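Long-range contact in dipeptide Epimerase (Enterococcus faecalis V583, PDB 3JW7), which belongs to the mandelate racemase/muconate lactonizing enzyme family, pairing an enolase-type N-terminal domain with a C-terminal domain of the TIM-barrel class: residues 19-24 with 159-164. Numbering follows the deposited sequence.
Sequences FTIALG and KIKVGT. With ILE (isoleucine), chain I; TYR (tyrosine), chain J.
Above one face of the bound tyrosine's ring stands Ile21 CD1, displaced outward past the CG-CD1 bond and 3.7 Å from tyrosine CD1. The Phe19 ring meets the bound isoleucine, joined to that tyrosine by a peptide bond, obliquely, with Phe19 CD2 3.4 Å from isoleucine CD1. Ile21 and Lys161 lie side by side, pointing the same way, and Ile21 CG2 rests on the lysine's aliphatic stem, 3.8 Å from Lys161 CD. A bend at chi2 (-67°) in the otherwise extended end of Lys161 carries the chain past this methyl. Lys161 NZ then donates to the peptide carbonyl O of the bound isoleucine at 2.9 Å, with Asp189 and Asn191 as further hydrogen-bond partners. Lys159, extended throughout, reaches the terminal carboxylate, Lys159 NZ to tyrosine O 2.9 Å, and also forms salt bridges with Glu215 and Asp318. Farther along, Ala22 CB sits 3.9 Å from Val162 O, and a water that accepts from Ala22 N lies 2.9 Å from Val162 O, bridging the two backbones. Ala22 belongs to the type I turn 21-24 that closes the hairpin between strands 3-21 and 24-38. That hairpin tip of the N-terminal domain thus adjoins the end of barrel strand 157-161. The chemistry is divided: apolar groups of 19-24 pack against the two bound side chains, while the barrel supplies two lysine NZ groups for the oxygens, so both domains build the pocket wall, close to a bound magnesium ion.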
loop_
_atom_site.group_PDB
_atom_site.type_symbol
_atom_site.label_atom_id
_atom_site.label_comp_id
_atom_site.label_asym_id
_atom_site.label_seq_id
_atom_site.Cartn_x
_atom_site.Cartn_y
_atom_site.Cartn_z
ATOM N N PHE A 19 -13.062 -8.974 -4.866
ATOM C CA PHE A 19 -12.880 -8.460 -3.519
ATOM C C PHE A 19 -13.778 -7.258 -3.295
ATOM O O PHE A 19 -13.841 -6.354 -4.125
ATOM C CB PHE A 19 -11.416 -8.078 -3.273
ATOM C CG PHE A 19 -10.718 -8.980 -2.298
ATOM C CD1 PHE A 19 -10.352 -10.272 -2.662
ATOM C CD2 PHE A 19 -10.469 -8.556 -0.999
ATOM C CE1 PHE A 19 -9.748 -11.130 -1.742
ATOM C CE2 PHE A 19 -9.868 -9.402 -0.074
ATOM C CZ PHE A 19 -9.507 -10.691 -0.444
ATOM N N THR A 20 -14.485 -7.270 -2.172
ATOM C CA THR A 20 -15.403 -6.199 -1.827
ATOM C C THR A 20 -14.994 -5.444 -0.565
ATOM O O THR A 20 -14.693 -6.045 0.472
ATOM C CB THR A 20 -16.829 -6.756 -1.613
ATOM O OG1 THR A 20 -17.275 -7.400 -2.816
ATOM C CG2 THR A 20 -17.798 -5.634 -1.245
ATOM N N ILE A 21 -14.965 -4.123 -0.665
ATOM C CA ILE A 21 -14.656 -3.288 0.486
ATOM C C ILE A 21 -15.787 -2.275 0.555
ATOM O O ILE A 21 -16.662 -2.260 -0.314
ATOM C CB ILE A 21 -13.291 -2.557 0.369
ATOM C CG1 ILE A 21 -13.302 -1.573 -0.804
ATOM C CG2 ILE A 21 -12.166 -3.586 0.228
ATOM C CD1 ILE A 21 -12.202 -0.526 -0.716
ATOM N N ALA A 22 -15.775 -1.432 1.578
ATOM C CA ALA A 22 -16.826 -0.445 1.754
ATOM C C ALA A 22 -17.018 0.482 0.548
ATOM O O ALA A 22 -18.132 0.923 0.279
ATOM C CB ALA A 22 -16.547 0.380 3.005
ATOM N N LEU A 23 -15.939 0.748 -0.180
ATOM C CA LEU A 23 -15.964 1.649 -1.332
ATOM C C LEU A 23 -16.382 1.033 -2.661
ATOM O O LEU A 23 -16.728 1.754 -3.595
ATOM C CB LEU A 23 -14.589 2.290 -1.509
ATOM C CG LEU A 23 -14.020 3.011 -0.286
ATOM C CD1 LEU A 23 -12.603 3.484 -0.587
ATOM C CD2 LEU A 23 -14.910 4.182 0.084
ATOM N N GLY A 24 -16.336 -0.288 -2.757
ATOM C CA GLY A 24 -16.710 -0.935 -3.999
ATOM C C GLY A 24 -16.058 -2.295 -4.152
ATOM O O GLY A 24 -15.513 -2.846 -3.196
ATOM N N LYS A 159 -6.324 -8.797 8.280
ATOM C CA LYS A 159 -6.883 -7.460 8.123
ATOM C C LYS A 159 -8.338 -7.668 7.715
ATOM O O LYS A 159 -8.620 -8.148 6.621
ATOM C CB LYS A 159 -6.119 -6.684 7.043
ATOM C CG LYS A 159 -6.707 -5.318 6.728
ATOM C CD LYS A 159 -5.729 -4.458 5.935
ATOM C CE LYS A 159 -6.424 -3.250 5.328
ATOM N NZ LYS A 159 -5.465 -2.252 4.765
ATOM N N ILE A 160 -9.253 -7.312 8.610
ATOM C CA ILE A 160 -10.685 -7.503 8.387
ATOM C C ILE A 160 -11.402 -6.309 7.774
ATOM O O ILE A 160 -11.441 -5.234 8.364
ATOM C CB ILE A 160 -11.406 -7.830 9.719
ATOM C CG1 ILE A 160 -10.729 -9.018 10.402
ATOM C CG2 ILE A 160 -12.876 -8.106 9.459
ATOM C CD1 ILE A 160 -11.326 -9.372 11.768
ATOM N N LYS A 161 -11.983 -6.506 6.593
ATOM C CA LYS A 161 -12.728 -5.437 5.943
ATOM C C LYS A 161 -14.161 -5.406 6.479
ATOM O O LYS A 161 -14.830 -6.439 6.567
ATOM C CB LYS A 161 -12.758 -5.636 4.423
ATOM C CG LYS A 161 -11.413 -5.433 3.726
ATOM C CD LYS A 161 -10.961 -3.975 3.811
ATOM C CE LYS A 161 -9.635 -3.765 3.078
ATOM N NZ LYS A 161 -9.222 -2.319 3.119
ATOM N N VAL A 162 -14.624 -4.214 6.829
ATOM C CA VAL A 162 -15.975 -4.030 7.341
ATOM C C VAL A 162 -16.534 -2.747 6.749
ATOM O O VAL A 162 -15.840 -2.065 5.995
ATOM C CB VAL A 162 -15.981 -3.908 8.890
ATOM C CG1 VAL A 162 -15.490 -5.194 9.518
ATOM C CG2 VAL A 162 -15.099 -2.749 9.327
ATOM N N GLY A 163 -17.789 -2.428 7.063
ATOM C CA GLY A 163 -18.355 -1.190 6.557
ATOM C C GLY A 163 -19.752 -1.151 5.966
ATOM O O GLY A 163 -20.085 -0.187 5.270
ATOM N N THR A 164 -20.579 -2.160 6.227
ATOM C CA THR A 164 -21.938 -2.155 5.680
ATOM C C THR A 164 -22.942 -1.638 6.706
ATOM O O THR A 164 -24.036 -1.199 6.354
ATOM C CB THR A 164 -22.391 -3.568 5.239
ATOM O OG1 THR A 164 -22.567 -4.399 6.390
ATOM C CG2 THR A 164 -21.362 -4.196 4.307
HETATM N N ILE I . -4.889 -5.060 1.355
HETATM C CA ILE I . -5.211 -4.155 0.214
HETATM C C ILE I . -6.144 -3.032 0.648
HETATM O O ILE I . -6.988 -3.218 1.529
HETATM C CB ILE I . -5.899 -4.910 -0.951
HETATM C CG1 ILE I . -7.089 -5.703 -0.414
HETATM C CG2 ILE I . -4.886 -5.787 -1.680
HETATM C CD1 ILE I . -8.046 -6.212 -1.491
HETATM N N TYR J . -5.976 -1.871 0.017
HETATM C CA TYR J . -6.784 -0.690 0.296
HETATM C C TYR J . -6.765 -0.311 1.777
HETATM O O TYR J . -5.704 -0.491 2.415
HETATM C CB TYR J . -8.225 -0.919 -0.173
HETATM C CG TYR J . -8.383 -1.139 -1.669
HETATM C CD1 TYR J . -9.247 -2.116 -2.156
HETATM C CD2 TYR J . -7.709 -0.341 -2.598
HETATM C CE1 TYR J . -9.445 -2.300 -3.524
HETATM C CE2 TYR J . -7.904 -0.515 -3.981
HETATM C CZ TYR J . -8.778 -1.499 -4.430
HETATM O OH TYR J . -9.009 -1.679 -5.778
HETATM O OXT TYR J . -7.802 0.181 2.271
HETATM O O HOH W 1 -13.973 -1.897 3.781
#